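Local structure of cysteine desulfurase (Stenotrophomonas maltophilia, 6WCI) at residues E39-P44 with L370-G375; T139-H144 with A189-S194. The protein probably takes sulfur from L-cysteine with the help of pyridoxal 5'-phosphate, leaving L-alanine and passing the sulfur to a carrier. One frame throughout, in Å; residues are numbered along the deposited sequence.

Interaction 1 of 2, residues E39-P44 with L370-G375; sequences EVHGKP and LLDLEG
H41 lays its imidazole ring against the last turn of helix 364-373. ND1 gives a weak, bent hydrogen bond to the backbone O of D372, 3.4 Å long. CE1 is closer to the side chain of the same residue: it lies 3.1 Å from D372 OD2, which sits at the ring edge, near the ring plane. Ring and carboxylate are turned almost perpendicular, 82° apart. One ring face is covered by L373, whose CD2 makes a CH-pi contact 4.2 Å from the H41 ring centroid. D372 has its CG opposite the backbone N (chi1 172°), and this brings its carboxylate round to H41 and V40. V40 CG1 reaches D372 OD1 at 4.0 Å. The stronger partner of OD1 is the backbone N of A81 in the second subunit, so the carboxylate is held from across the dimer interface.

The segment 39-44 is a beta hairpin with a type I' turn from V40 to K43. It meets the C-terminal end of the helix, which is closed by a Schellman motif with G375 at positive phi. The CA of G375 packs on V40 CB. The chain then enters strand 376-381, which runs parallel to strand 43-47 in the same sheet.

K43, further along the turn, also reaches the helix end. Its chain runs out extended and bends only at its last torsion (chi4 -70°). CD rests 3.4 Å from the backbone O of L373 and also touches E374 O. The side chains of K43 and E374 run alongside each other in the same direction. Their salt bridge is long, with NZ 3.9 Å from E374 OE1. One water donates to both P44 O and E374 O, linking the two backbones beside G375.

Interaction 2 of 2, residues T139-H144 with A189-S194; sequences TRMEHH and AVTHVS
E142 reaches across to the end of strand 185-191 and binds the backbone N of T191. From CB the side chain steps to CG, which lies 3.5 Å from the backbone O of A189. It then bends at chi2 (-48°), which brings the carboxylate to T191 N. CD also rests close to A189 O. E142 OE1 touches T191 CB at 3.4 Å, and it accepts a hydrogen bond from N146 ND2. OE2 is gripped by two donors. T191 N meets E142 OE2 on its syn side at 2.6 Å, 20° out of the carboxylate plane, with an N-H...O angle of 137°. T139 OG1 donates to the anti lone pair of E142 OE2 over 2.7 Å. Together these bonds fix the rotation of the buried carboxylate.

T139 OG1 has a second role: it accepts from the backbone N of M141, forming an ST turn within the type I turn T139-E142. T139 CG2 lies against A189 O and V190 CA. The backbone N of T139 bonds to A189 O at 3.2 Å, a backbone bond of the parallel pairing, whereas T191 N goes to the E142 carboxylate. M141 runs nearly perpendicular to T191. Its CG touches T191 CG2, and M141 SD lies 3.8 Å from S194 CB. A water bridges M141 O and T191 OG1.

Strands 135-139 and 185-191 are neighbours in the seven-stranded mixed sheet of the cofactor-binding fold. Beyond this contact segment 139-144 leads on through H144, which bonds to the oxidised cysteine at position 384, into helix 148-157. On its other side, V190 pairs with strand 216-220.

In the fold
Interaction 2 is wholly buried, its centre about 11 Å from the centre of the chain, whereas interaction 1 is partly exposed, its centre about 27 Å out. Their centres are about 32 Å apart and they do not touch. Both segments of interaction 2 fall between the two segments of interaction 1 in sequence. They hold different elements. Interaction 1 joins a hairpin at the edge of the six-stranded sheet to a helix end, while interaction 2 joins two adjacent strand ends within the seven-stranded sheet. The chemistry follows the place. Outside, the polar links are weak, long or water-mediated; inside, a buried carboxylate takes direct bonds. Residues of both segment pairs also meet the second subunit.

Interaction 1 of 2, residues E39-P44 with L370-G375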
loop_
_atom_site.group_PDB
_atom_site.type_symbol
_atom_site.label_atom_id
_atom_site.label_comp_id
_atom_site.label_asym_id
_atom_site.label_seq_id
_atom_site.Cartn_x
_atom_site.Cartn_y
_atom_site.Cartn_z
ATOM N N GLU B 39 -0.957 -29.444 5.899
ATOM C CA GLU B 39 -0.857 -29.975 7.241
ATOM C C GLU B 39 -0.036 -29.045 8.123
ATOM O O GLU B 39 0.799 -28.274 7.651
ATOM C CB GLU B 39 -0.212 -31.363 7.236
ATOM C CG GLU B 39 -0.843 -32.314 6.255
ATOM C CD GLU B 39 -0.442 -33.743 6.531
ATOM O OE1 GLU B 39 0.564 -34.219 5.962
ATOM O OE2 GLU B 39 -1.133 -34.380 7.338
ATOM N N VAL B 40 -0.260 -29.166 9.431
ATOM C CA VAL B 40 0.501 -28.430 10.431
ATOM C C VAL B 40 0.896 -29.421 11.508
ATOM O O VAL B 40 0.026 -30.064 12.110
ATOM C CB VAL B 40 -0.302 -27.264 11.028
ATOM C CG1 VAL B 40 0.482 -26.618 12.149
ATOM C CG2 VAL B 40 -0.643 -26.240 9.952
ATOM N N HIS B 41 2.199 -29.554 11.746
ATOM C CA HIS B 41 2.722 -30.540 12.694
ATOM C C HIS B 41 2.187 -31.935 12.390
ATOM O O HIS B 41 1.887 -32.723 13.294
ATOM C CB HIS B 41 2.403 -30.142 14.135
ATOM C CG HIS B 41 2.967 -28.817 14.530
ATOM N ND1 HIS B 41 2.186 -27.696 14.696
ATOM C CD2 HIS B 41 4.241 -28.429 14.770
ATOM C CE1 HIS B 41 2.951 -26.674 15.029
ATOM N NE2 HIS B 41 4.203 -27.092 15.083
ATOM N N GLY B 42 2.053 -32.243 11.102
ATOM C CA GLY B 42 1.567 -33.555 10.722
ATOM C C GLY B 42 0.100 -33.796 10.986
ATOM O O GLY B 42 -0.376 -34.913 10.780
ATOM N N LYS B 43 -0.629 -32.790 11.440
ATOM C CA LYS B 43 -2.068 -32.849 11.607
ATOM C C LYS B 43 -2.740 -31.961 10.569
ATOM O O LYS B 43 -2.114 -31.047 10.026
ATOM C CB LYS B 43 -2.451 -32.399 13.019
ATOM C CG LYS B 43 -1.950 -33.353 14.098
ATOM C CD LYS B 43 -2.018 -32.738 15.480
ATOM C CE LYS B 43 -1.824 -33.784 16.559
ATOM N NZ LYS B 43 -2.992 -34.713 16.638
ATOM N N PRO B 44 -4.003 -32.223 10.239
ATOM C CA PRO B 44 -4.713 -31.327 9.316
ATOM C C PRO B 44 -4.792 -29.914 9.880
ATOM O O PRO B 44 -4.887 -29.717 11.089
ATOM C CB PRO B 44 -6.101 -31.963 9.199
ATOM C CG PRO B 44 -5.861 -33.449 9.498
ATOM C CD PRO B 44 -4.750 -33.467 10.514
ATOM N N LEU B 370 -1.060 -24.455 22.559
ATOM C CA LEU B 370 -1.329 -25.885 22.507
ATOM C C LEU B 370 -2.331 -26.247 21.421
ATOM O O LEU B 370 -2.254 -27.346 20.859
ATOM C CB LEU B 370 -1.839 -26.370 23.868
ATOM C CG LEU B 370 -0.832 -26.155 24.992
ATOM C CD1 LEU B 370 -1.446 -26.491 26.345
ATOM C CD2 LEU B 370 0.408 -27.000 24.733
ATOM N N LEU B 371 -3.296 -25.370 21.131
ATOM C CA LEU B 371 -4.224 -25.673 20.050
ATOM C C LEU B 371 -3.483 -25.773 18.722
ATOM O O LEU B 371 -3.775 -26.654 17.904
ATOM C CB LEU B 371 -5.336 -24.628 19.979
ATOM C CG LEU B 371 -6.470 -24.757 20.997
ATOM C CD1 LEU B 371 -7.437 -23.590 20.906
ATOM C CD2 LEU B 371 -7.204 -26.086 20.821
ATOM N N ASP B 372 -2.490 -24.899 18.511
ATOM C CA ASP B 372 -1.678 -24.971 17.298
ATOM C C ASP B 372 -0.978 -26.317 17.176
ATOM O O ASP B 372 -0.854 -26.860 16.073
ATOM C CB ASP B 372 -0.652 -23.844 17.275
ATOM C CG ASP B 372 0.341 -23.997 16.138
ATOM O OD1 ASP B 372 -0.045 -23.762 14.968
ATOM O OD2 ASP B 372 1.499 -24.374 16.418
ATOM N N LEU B 373 -0.515 -26.876 18.298
ATOM C CA LEU B 373 0.118 -28.192 18.248
ATOM C C LEU B 373 -0.856 -29.274 17.809
ATOM O O LEU B 373 -0.423 -30.347 17.375
ATOM C CB LEU B 373 0.726 -28.544 19.603
ATOM C CG LEU B 373 1.905 -27.670 20.036
ATOM C CD1 LEU B 373 2.411 -28.075 21.412
ATOM C CD2 LEU B 373 3.028 -27.727 19.004
ATOM N N GLU B 374 -2.155 -29.017 17.910
ATOM C CA GLU B 374 -3.170 -29.891 17.341
ATOM C C GLU B 374 -3.544 -29.494 15.914
ATOM O O GLU B 374 -4.443 -30.105 15.325
ATOM C CB GLU B 374 -4.411 -29.897 18.237
ATOM C CG GLU B 374 -4.120 -30.265 19.696
ATOM C CD GLU B 374 -3.674 -31.712 19.865
ATOM O OE1 GLU B 374 -4.494 -32.622 19.611
ATOM O OE2 GLU B 374 -2.504 -31.939 20.245
ATOM N N GLY B 375 -2.867 -28.502 15.341
ATOM C CA GLY B 375 -3.186 -28.018 14.015
ATOM C C GLY B 375 -4.201 -26.899 13.972
ATOM O O GLY B 375 -4.480 -26.381 12.882
HETATM O O HOH W 1 -6.281 -31.218 13.073
#

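Interaction 2 of 2, residues T139-H144 with A189-S194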
loop_
_atom_site.group_PDB
_atom_site.type_symbol
_atom_site.label_atom_id
_atom_site.label_comp_id
_atom_site.label_asym_id
_atom_site.label_seq_id
_atom_site.Cartn_x
_atom_site.Cartn_y
_atom_site.Cartn_z
ATOM N N THR B 139 -16.667 4.487 19.911
ATOM C CA THR B 139 -17.274 3.440 20.735
ATOM C C THR B 139 -16.208 2.624 21.459
ATOM O O THR B 139 -15.070 2.490 20.999
ATOM C CB THR B 139 -18.147 2.484 19.918
ATOM O OG1 THR B 139 -17.371 1.347 19.515
ATOM C CG2 THR B 139 -18.723 3.163 18.702
ATOM N N ARG B 140 -16.609 2.069 22.605
ATOM C CA ARG B 140 -15.752 1.223 23.426
ATOM C C ARG B 140 -15.194 0.016 22.672
ATOM O O ARG B 140 -14.142 -0.508 23.058
ATOM C CB ARG B 140 -16.559 0.761 24.650
ATOM C CG ARG B 140 -15.891 -0.256 25.545
ATOM C CD ARG B 140 -14.627 0.297 26.165
ATOM N NE ARG B 140 -14.890 1.467 26.997
ATOM C CZ ARG B 140 -13.975 2.042 27.766
ATOM N NH1 ARG B 140 -12.743 1.545 27.808
ATOM N NH2 ARG B 140 -14.285 3.112 28.482
ATOM N N MET B 141 -15.855 -0.429 21.604
ATOM C CA MET B 141 -15.500 -1.674 20.937
ATOM C C MET B 141 -14.701 -1.462 19.662
ATOM O O MET B 141 -14.452 -2.433 18.939
ATOM C CB MET B 141 -16.761 -2.486 20.625
ATOM C CG MET B 141 -17.596 -1.926 19.485
ATOM S SD MET B 141 -18.983 -3.002 19.046
ATOM C CE MET B 141 -19.885 -3.100 20.597
ATOM N N GLU B 142 -14.297 -0.221 19.369
ATOM C CA GLU B 142 -13.568 0.076 18.142
ATOM C C GLU B 142 -12.205 -0.601 18.126
ATOM O O GLU B 142 -11.577 -0.823 19.164
ATOM C CB GLU B 142 -13.367 1.587 17.969
ATOM C CG GLU B 142 -14.664 2.338 17.726
ATOM C CD GLU B 142 -15.504 1.668 16.651
ATOM O OE1 GLU B 142 -15.037 1.584 15.488
ATOM O OE2 GLU B 142 -16.619 1.207 16.977
ATOM N N HIS B 143 -11.755 -0.924 16.922
ATOM C CA HIS B 143 -10.408 -1.409 16.701
ATOM C C HIS B 143 -9.465 -0.210 16.714
ATOM O O HIS B 143 -9.878 0.921 16.446
ATOM C CB HIS B 143 -10.388 -2.171 15.370
ATOM C CG HIS B 143 -9.062 -2.741 14.973
ATOM N ND1 HIS B 143 -8.108 -1.999 14.313
ATOM C CD2 HIS B 143 -8.579 -4.008 15.032
ATOM C CE1 HIS B 143 -7.070 -2.767 14.032
ATOM N NE2 HIS B 143 -7.333 -3.994 14.453
ATOM N N HIS B 144 -8.198 -0.454 17.062
ATOM C CA HIS B 144 -7.215 0.626 17.072
ATOM C C HIS B 144 -7.227 1.433 15.785
ATOM O O HIS B 144 -6.961 2.638 15.810
ATOM C CB HIS B 144 -5.822 0.064 17.316
ATOM C CG HIS B 144 -5.641 -0.481 18.693
ATOM N ND1 HIS B 144 -4.572 -1.273 19.047
ATOM C CD2 HIS B 144 -6.386 -0.326 19.812
ATOM C CE1 HIS B 144 -4.675 -1.600 20.323
ATOM N NE2 HIS B 144 -5.769 -1.041 20.811
ATOM N N ALA B 189 -17.004 7.589 15.522
ATOM C CA ALA B 189 -16.275 6.441 14.991
ATOM C C ALA B 189 -16.931 5.178 15.531
ATOM O O ALA B 189 -16.797 4.860 16.717
ATOM C CB ALA B 189 -14.791 6.495 15.359
ATOM N N VAL B 190 -17.627 4.453 14.661
ATOM C CA VAL B 190 -18.431 3.310 15.073
ATOM C C VAL B 190 -18.159 2.146 14.128
ATOM O O VAL B 190 -18.208 2.305 12.902
ATOM C CB VAL B 190 -19.934 3.659 15.108
ATOM C CG1 VAL B 190 -20.376 4.321 13.793
ATOM C CG2 VAL B 190 -20.772 2.416 15.413
ATOM N N THR B 191 -17.872 0.978 14.694
ATOM C CA THR B 191 -17.620 -0.190 13.868
ATOM C C THR B 191 -18.928 -0.825 13.405
ATOM O O THR B 191 -19.957 -0.763 14.084
ATOM C CB THR B 191 -16.780 -1.225 14.614
ATOM O OG1 THR B 191 -16.410 -2.262 13.703
ATOM C CG2 THR B 191 -17.561 -1.844 15.762
ATOM N N HIS B 192 -18.885 -1.409 12.208
ATOM C CA HIS B 192 -20.041 -2.145 11.722
ATOM C C HIS B 192 -20.093 -3.511 12.382
ATOM O O HIS B 192 -21.143 -3.930 12.889
ATOM C CB HIS B 192 -19.993 -2.269 10.202
ATOM C CG HIS B 192 -21.268 -2.746 9.587
ATOM N ND1 HIS B 192 -21.476 -2.754 8.225
ATOM C CD2 HIS B 192 -22.401 -3.242 10.145
ATOM C CE1 HIS B 192 -22.684 -3.222 7.971
ATOM N NE2 HIS B 192 -23.267 -3.523 9.119
ATOM N N VAL B 193 -18.949 -4.190 12.434
ATOM C CA VAL B 193 -18.829 -5.490 13.083
ATOM C C VAL B 193 -17.547 -5.511 13.905
ATOM O O VAL B 193 -16.472 -5.173 13.399
ATOM C CB VAL B 193 -18.838 -6.641 12.064
ATOM C CG1 VAL B 193 -18.692 -7.980 12.778
ATOM C CG2 VAL B 193 -20.124 -6.613 11.255
ATOM N N SER B 194 -17.664 -5.903 15.172
ATOM C CA SER B 194 -16.530 -5.937 16.085
ATOM C C SER B 194 -15.662 -7.158 15.807
ATOM O O SER B 194 -16.168 -8.284 15.722
ATOM C CB SER B 194 -17.035 -5.949 17.534
ATOM O OG SER B 194 -16.054 -6.443 18.433
HETATM O O HOH W 2 -14.427 -3.089 15.763
#